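Local coordinates for OxyA protein (PDB 5HH3), which is a heme-thiolate cytochrome P450 that probably catalyses a phenolic coupling step in the cyclisation of a glycopeptide antibiotic peptide, at residues B[160-165]-B[193-198]; B[202-207]-B[214-219]. One frame throughout, in Å; residues are numbered along the deposited sequence.

Following the chain from the N terminus, helix 142-159 ends and the turn at 160-162 leads into helix 163-178. Contact 1 closes when the next helix, 182-205, comes back past that turn and Tyr195 reaches it. The 27 residues enclosed are almost all helical. Helix 182-205 then runs on to its C-terminal end, where contact 2 opens. A short connection leads into helix 211-219, which folds back on that end and closes a much smaller loop. The two contacts neither nest nor cross. They follow in series along helix 182-205, with centres about 15 Å apart, and tie that helix to its predecessor and its successor.

Contact 1 of 2, residues B[160-165]-B[193-198]; sequences GIPRDD and MTYMNK
The ring of Tyr195 presents its hydroxyl edge to Asp165, whose OD2 lies near the ring plane. Ile161 CD1 approaches the same ring obliquely, 4.1 Å from Tyr195 CE1. The carboxylate of Asp165 stands nearly upright to the ring, with 79° between the two planes. Tyr195 OH donates a short hydrogen bond of 2.5 Å to Asp165 OD2. The hydroxyl meets that oxygen on its anti side and 33° out of the carboxylate plane. With CG anti to the backbone N (chi1 -172°), the Tyr195 ring points from helix 182-205 to the turn. The hydroxyl end is packed as well as bonded. Pro162 CD lies 3.4 Å from Tyr195 OH, and Ile161 CG2 touches the same oxygen at 3.6 Å. One polar atom is thus held by a carboxylate, and two apolar carbons press against it. Ile161 is buried and also packs on Cys156 of helix 142-159 and on Leu169 of helix 163-178. Leu169 touches Tyr195 too. At Gly160 a Schellman motif, with positive phi, closes the preceding helix. By their order in the P450 fold, helices 142-159, 163-178 and 182-205 correspond to E, F and G. Away from the heme site, Tyr195 of helix G bonds the N-terminal end of helix F and packs on the E-F turn before it.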
loop_
_atom_site.group_PDB
_atom_site.type_symbol
_atom_site.label_atom_id
_atom_site.label_comp_id
_atom_site.label_asym_id
_atom_site.label_seq_id
_atom_site.Cartn_x
_atom_site.Cartn_y
_atom_site.Cartn_z
ATOM N N GLY B 160 11.621 -30.159 -11.514
ATOM C CA GLY B 160 12.598 -31.214 -11.382
ATOM C C GLY B 160 13.240 -31.280 -10.002
ATOM O O GLY B 160 14.341 -31.816 -9.874
ATOM N N ILE B 161 12.583 -30.751 -8.966
ATOM C CA ILE B 161 13.114 -30.896 -7.606
ATOM C C ILE B 161 12.892 -32.373 -7.209
ATOM O O ILE B 161 11.774 -32.854 -7.330
ATOM C CB ILE B 161 12.413 -29.965 -6.577
ATOM C CG1 ILE B 161 12.328 -28.496 -7.045
ATOM C CG2 ILE B 161 13.112 -30.039 -5.225
ATOM C CD1 ILE B 161 13.646 -27.893 -7.462
ATOM N N PRO B 162 13.951 -33.104 -6.775
ATOM C CA PRO B 162 13.701 -34.477 -6.332
ATOM C C PRO B 162 12.748 -34.518 -5.153
ATOM O O PRO B 162 12.739 -33.587 -4.343
ATOM C CB PRO B 162 15.095 -34.995 -5.939
ATOM C CG PRO B 162 16.039 -34.186 -6.749
ATOM C CD PRO B 162 15.400 -32.825 -6.863
ATOM N N ARG B 163 11.950 -35.583 -5.078
ATOM C CA ARG B 163 10.901 -35.718 -4.065
ATOM C C ARG B 163 11.388 -35.549 -2.631
ATOM O O ARG B 163 10.713 -34.926 -1.815
ATOM C CB ARG B 163 10.197 -37.069 -4.213
ATOM C CG ARG B 163 9.295 -37.137 -5.431
ATOM C CD ARG B 163 8.069 -36.289 -5.211
ATOM N NE ARG B 163 7.144 -36.288 -6.330
ATOM C CZ ARG B 163 6.091 -37.096 -6.481
ATOM N NH1 ARG B 163 5.812 -38.065 -5.611
ATOM N NH2 ARG B 163 5.308 -36.941 -7.541
ATOM N N ASP B 164 12.563 -36.092 -2.348
ATOM C CA ASP B 164 13.201 -35.982 -1.025
ATOM C C ASP B 164 13.438 -34.545 -0.568
ATOM O O ASP B 164 13.404 -34.270 0.632
ATOM C CB ASP B 164 14.541 -36.731 -1.018
ATOM C CG ASP B 164 14.380 -38.243 -0.936
ATOM O OD1 ASP B 164 13.224 -38.742 -0.911
ATOM O OD2 ASP B 164 15.426 -38.941 -0.886
ATOM N N ASP B 165 13.681 -33.645 -1.525
ATOM C CA ASP B 165 14.012 -32.243 -1.234
ATOM C C ASP B 165 12.815 -31.320 -1.150
ATOM O O ASP B 165 12.935 -30.235 -0.590
ATOM C CB ASP B 165 14.962 -31.688 -2.306
ATOM C CG ASP B 165 16.317 -32.382 -2.330
ATOM O OD1 ASP B 165 16.787 -32.880 -1.281
ATOM O OD2 ASP B 165 16.930 -32.399 -3.419
ATOM N N MET B 193 18.148 -20.170 -1.905
ATOM C CA MET B 193 19.124 -19.730 -2.919
ATOM C C MET B 193 20.324 -20.651 -3.115
ATOM O O MET B 193 20.763 -20.851 -4.250
ATOM C CB MET B 193 19.642 -18.326 -2.582
ATOM C CG MET B 193 18.625 -17.221 -2.804
ATOM S SD MET B 193 18.234 -16.993 -4.547
ATOM C CE MET B 193 19.819 -16.426 -5.188
ATOM N N THR B 194 20.871 -21.178 -2.018
ATOM C CA THR B 194 22.004 -22.100 -2.087
ATOM C C THR B 194 21.600 -23.394 -2.790
ATOM O O THR B 194 22.377 -23.939 -3.571
ATOM C CB THR B 194 22.571 -22.436 -0.687
ATOM O OG1 THR B 194 22.855 -21.226 0.019
ATOM C CG2 THR B 194 23.851 -23.262 -0.786
ATOM N N TYR B 195 20.392 -23.884 -2.510
ATOM C CA TYR B 195 19.876 -25.056 -3.211
ATOM C C TYR B 195 19.748 -24.757 -4.720
ATOM O O TYR B 195 20.293 -25.489 -5.546
ATOM C CB TYR B 195 18.535 -25.506 -2.623
ATOM C CG TYR B 195 18.053 -26.823 -3.189
ATOM C CD1 TYR B 195 17.378 -26.861 -4.402
ATOM C CD2 TYR B 195 18.295 -28.035 -2.530
ATOM C CE1 TYR B 195 16.938 -28.049 -4.944
ATOM C CE2 TYR B 195 17.857 -29.239 -3.071
ATOM C CZ TYR B 195 17.169 -29.227 -4.284
ATOM O OH TYR B 195 16.713 -30.365 -4.879
ATOM N N MET B 196 19.072 -23.665 -5.069
ATOM C CA MET B 196 18.845 -23.321 -6.486
ATOM C C MET B 196 20.136 -23.043 -7.268
ATOM O O MET B 196 20.257 -23.448 -8.426
ATOM C CB MET B 196 17.899 -22.124 -6.618
ATOM C CG MET B 196 16.486 -22.365 -6.110
ATOM S SD MET B 196 15.632 -23.832 -6.733
ATOM C CE MET B 196 16.003 -23.668 -8.472
ATOM N N ASN B 197 21.099 -22.375 -6.633
ATOM C CA ASN B 197 22.395 -22.124 -7.263
ATOM C C ASN B 197 23.131 -23.409 -7.628
ATOM O O ASN B 197 23.761 -23.473 -8.677
ATOM C CB ASN B 197 23.287 -21.262 -6.366
ATOM C CG ASN B 197 22.803 -19.822 -6.253
ATOM O OD1 ASN B 197 21.970 -19.355 -7.028
ATOM N ND2 ASN B 197 23.345 -19.107 -5.277
ATOM N N LYS B 198 23.044 -24.429 -6.776
ATOM C CA LYS B 198 23.613 -25.751 -7.103
ATOM C C LYS B 198 22.872 -26.389 -8.275
ATOM O O LYS B 198 23.497 -26.859 -9.230
ATOM C CB LYS B 198 23.579 -26.693 -5.894
ATOM C CG LYS B 198 24.616 -26.349 -4.843
ATOM C CD LYS B 198 24.389 -27.150 -3.576
ATOM C CE LYS B 198 25.377 -26.748 -2.496
ATOM N NZ LYS B 198 25.003 -27.335 -1.182
#

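Contact 2 of 2, residues B[202-207]-B[214-219]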
loop_
_atom_site.group_PDB
_atom_site.type_symbol
_atom_site.label_atom_id
_atom_site.label_comp_id
_atom_site.label_asym_id
_atom_site.label_seq_id
_atom_site.Cartn_x
_atom_site.Cartn_y
_atom_site.Cartn_z
ATOM N N ARG B 202 24.348 -27.575 -11.743
ATOM C CA ARG B 202 24.129 -28.942 -12.254
ATOM C C ARG B 202 23.532 -28.945 -13.655
ATOM O O ARG B 202 24.080 -29.569 -14.564
ATOM C CB ARG B 202 23.286 -29.780 -11.287
ATOM C CG ARG B 202 24.115 -30.378 -10.152
ATOM C CD ARG B 202 23.307 -31.321 -9.261
ATOM N NE ARG B 202 22.514 -30.602 -8.249
ATOM C CZ ARG B 202 21.192 -30.411 -8.251
ATOM N NH1 ARG B 202 20.405 -30.870 -9.230
ATOM N NH2 ARG B 202 20.640 -29.725 -7.248
ATOM N N THR B 203 22.455 -28.184 -13.837
ATOM C CA THR B 203 21.791 -28.075 -15.136
ATOM C C THR B 203 22.742 -27.600 -16.238
ATOM O O THR B 203 22.814 -28.233 -17.298
ATOM C CB THR B 203 20.573 -27.154 -15.038
ATOM O OG1 THR B 203 19.730 -27.639 -13.989
ATOM C CG2 THR B 203 19.785 -27.112 -16.347
ATOM N N ARG B 204 23.486 -26.524 -15.982
ATOM C CA ARG B 204 24.455 -26.010 -16.964
ATOM C C ARG B 204 25.556 -27.009 -17.357
ATOM O O ARG B 204 26.100 -26.899 -18.446
ATOM C CB ARG B 204 25.093 -24.688 -16.500
ATOM C CG ARG B 204 24.148 -23.500 -16.563
ATOM C CD ARG B 204 24.866 -22.194 -16.302
ATOM N NE ARG B 204 23.933 -21.121 -15.950
ATOM C CZ ARG B 204 23.195 -20.406 -16.809
ATOM N NH1 ARG B 204 23.212 -20.644 -18.118
ATOM N NH2 ARG B 204 22.408 -19.449 -16.342
ATOM N N ARG B 205 25.881 -27.972 -16.497
ATOM C CA ARG B 205 26.827 -29.048 -16.869
ATOM C C ARG B 205 26.180 -30.071 -17.815
ATOM O O ARG B 205 26.763 -30.399 -18.844
ATOM C CB ARG B 205 27.440 -29.724 -15.634
ATOM C CG ARG B 205 28.425 -28.828 -14.891
ATOM C CD ARG B 205 29.117 -29.515 -13.710
ATOM N NE ARG B 205 29.424 -28.547 -12.641
ATOM C CZ ARG B 205 28.629 -28.223 -11.605
ATOM N NH1 ARG B 205 27.436 -28.793 -11.418
ATOM N NH2 ARG B 205 29.045 -27.310 -10.724
ATOM N N ASP B 206 24.986 -30.559 -17.478
ATOM C CA ASP B 206 24.196 -31.406 -18.401
ATOM C C ASP B 206 22.678 -31.122 -18.311
ATOM O O ASP B 206 22.017 -31.508 -17.336
ATOM C CB ASP B 206 24.515 -32.909 -18.245
ATOM C CG ASP B 206 24.712 -33.337 -16.804
ATOM O OD1 ASP B 206 23.850 -33.021 -15.960
ATOM O OD2 ASP B 206 25.728 -34.008 -16.521
ATOM N N PRO B 207 22.124 -30.411 -19.315
ATOM C CA PRO B 207 20.695 -30.073 -19.237
ATOM C C PRO B 207 19.739 -31.280 -19.204
ATOM O O PRO B 207 19.832 -32.171 -20.042
ATOM C CB PRO B 207 20.454 -29.219 -20.490
ATOM C CG PRO B 207 21.729 -29.205 -21.259
ATOM C CD PRO B 207 22.822 -29.616 -20.339
ATOM N N VAL B 214 15.348 -27.607 -20.174
ATOM C CA VAL B 214 14.722 -27.092 -21.394
ATOM C C VAL B 214 15.213 -25.669 -21.696
ATOM O O VAL B 214 15.628 -25.380 -22.814
ATOM C CB VAL B 214 13.177 -27.119 -21.271
ATOM C CG1 VAL B 214 12.488 -26.249 -22.326
ATOM C CG2 VAL B 214 12.692 -28.561 -21.351
ATOM N N VAL B 215 15.174 -24.801 -20.689
ATOM C CA VAL B 215 15.563 -23.403 -20.872
ATOM C C VAL B 215 17.059 -23.306 -21.214
ATOM O O VAL B 215 17.444 -22.667 -22.198
ATOM C CB VAL B 215 15.228 -22.556 -19.628
ATOM C CG1 VAL B 215 15.779 -21.140 -19.765
ATOM C CG2 VAL B 215 13.716 -22.504 -19.388
ATOM N N VAL B 216 17.890 -23.956 -20.412
ATOM C CA VAL B 216 19.335 -23.872 -20.593
ATOM C C VAL B 216 19.762 -24.416 -21.965
ATOM O O VAL B 216 20.707 -23.910 -22.550
ATOM C CB VAL B 216 20.089 -24.553 -19.421
ATOM C CG1 VAL B 216 21.577 -24.719 -19.710
ATOM C CG2 VAL B 216 19.888 -23.736 -18.145
ATOM N N ARG B 217 19.061 -25.427 -22.477
ATOM C CA ARG B 217 19.375 -25.999 -23.811
ATOM C C ARG B 217 19.140 -25.003 -24.941
ATOM O O ARG B 217 19.958 -24.873 -25.836
ATOM C CB ARG B 217 18.536 -27.255 -24.101
ATOM C CG ARG B 217 19.277 -28.553 -23.890
ATOM C CD ARG B 217 18.317 -29.717 -23.702
ATOM N NE ARG B 217 19.048 -30.975 -23.621
ATOM C CZ ARG B 217 18.487 -32.174 -23.466
ATOM N NH1 ARG B 217 17.161 -32.307 -23.366
ATOM N NH2 ARG B 217 19.261 -33.251 -23.403
ATOM N N GLU B 218 17.995 -24.337 -24.906
ATOM C CA GLU B 218 17.613 -23.452 -25.979
ATOM C C GLU B 218 18.249 -22.080 -25.811
ATOM O O GLU B 218 18.523 -21.414 -26.804
ATOM C CB GLU B 218 16.087 -23.327 -26.054
ATOM C CG GLU B 218 15.601 -22.799 -27.399
ATOM C CD GLU B 218 14.095 -22.897 -27.572
ATOM O OE1 GLU B 218 13.530 -23.986 -27.310
ATOM O OE2 GLU B 218 13.476 -21.887 -27.989
ATOM N N TYR B 219 18.487 -21.663 -24.566
ATOM C CA TYR B 219 18.860 -20.275 -24.270
ATOM C C TYR B 219 19.892 -20.146 -23.161
ATOM O O TYR B 219 19.892 -19.141 -22.441
ATOM C CB TYR B 219 17.592 -19.504 -23.873
ATOM C CG TYR B 219 16.792 -19.007 -25.033
ATOM C CD1 TYR B 219 17.318 -18.034 -25.884
ATOM C CD2 TYR B 219 15.509 -19.497 -25.286
ATOM C CE1 TYR B 219 16.586 -17.556 -26.958
ATOM C CE2 TYR B 219 14.761 -19.029 -26.354
ATOM C CZ TYR B 219 15.296 -18.052 -27.187
ATOM O OH TYR B 219 14.557 -17.550 -28.244
#
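Pro207 and Arg217 lie obliquely across each other, with the proline ring against the aliphatic part of the arginine. Pro207 CG and Arg217 CG are 3.7 Å apart, and Pro207 CB touches Arg217 CG and CD and comes near NE. Arg217 is extended from CG to NE, which carries its guanidinium past the ring to the proline carbonyl. There Pro207 O lies 3.5 Å above one face of the Arg217 guanidinium, nearer its border than its middle. The closest approach is Pro207 O to Arg217 NH2, 3.6 Å. The oxygen faces the flat side of the group, so the contact is not an in-plane N-H bond. Val216 forms the other half of the contact. Its CG2 meets Thr203 CG2 at 3.8 Å, and these two side chains are also angled across each other. The threonine methyl is turned anti to its backbone N, while OG1 bonds back to Met199 O within the helix. Val216 CG1 lies against the start of Arg204, 4.2 Å from CA and equally far from CG. The far end of Arg204 belongs to other partners: a salt bridge to Asp225 and hydrogen bonds to Gly220 O and Ile223 O. Helix 211-219 packs at the surface on the last turn of helix 182-205 and on Pro207 shortly after it, and Leu228 of helix 225-256 touches both Arg204 and Val216.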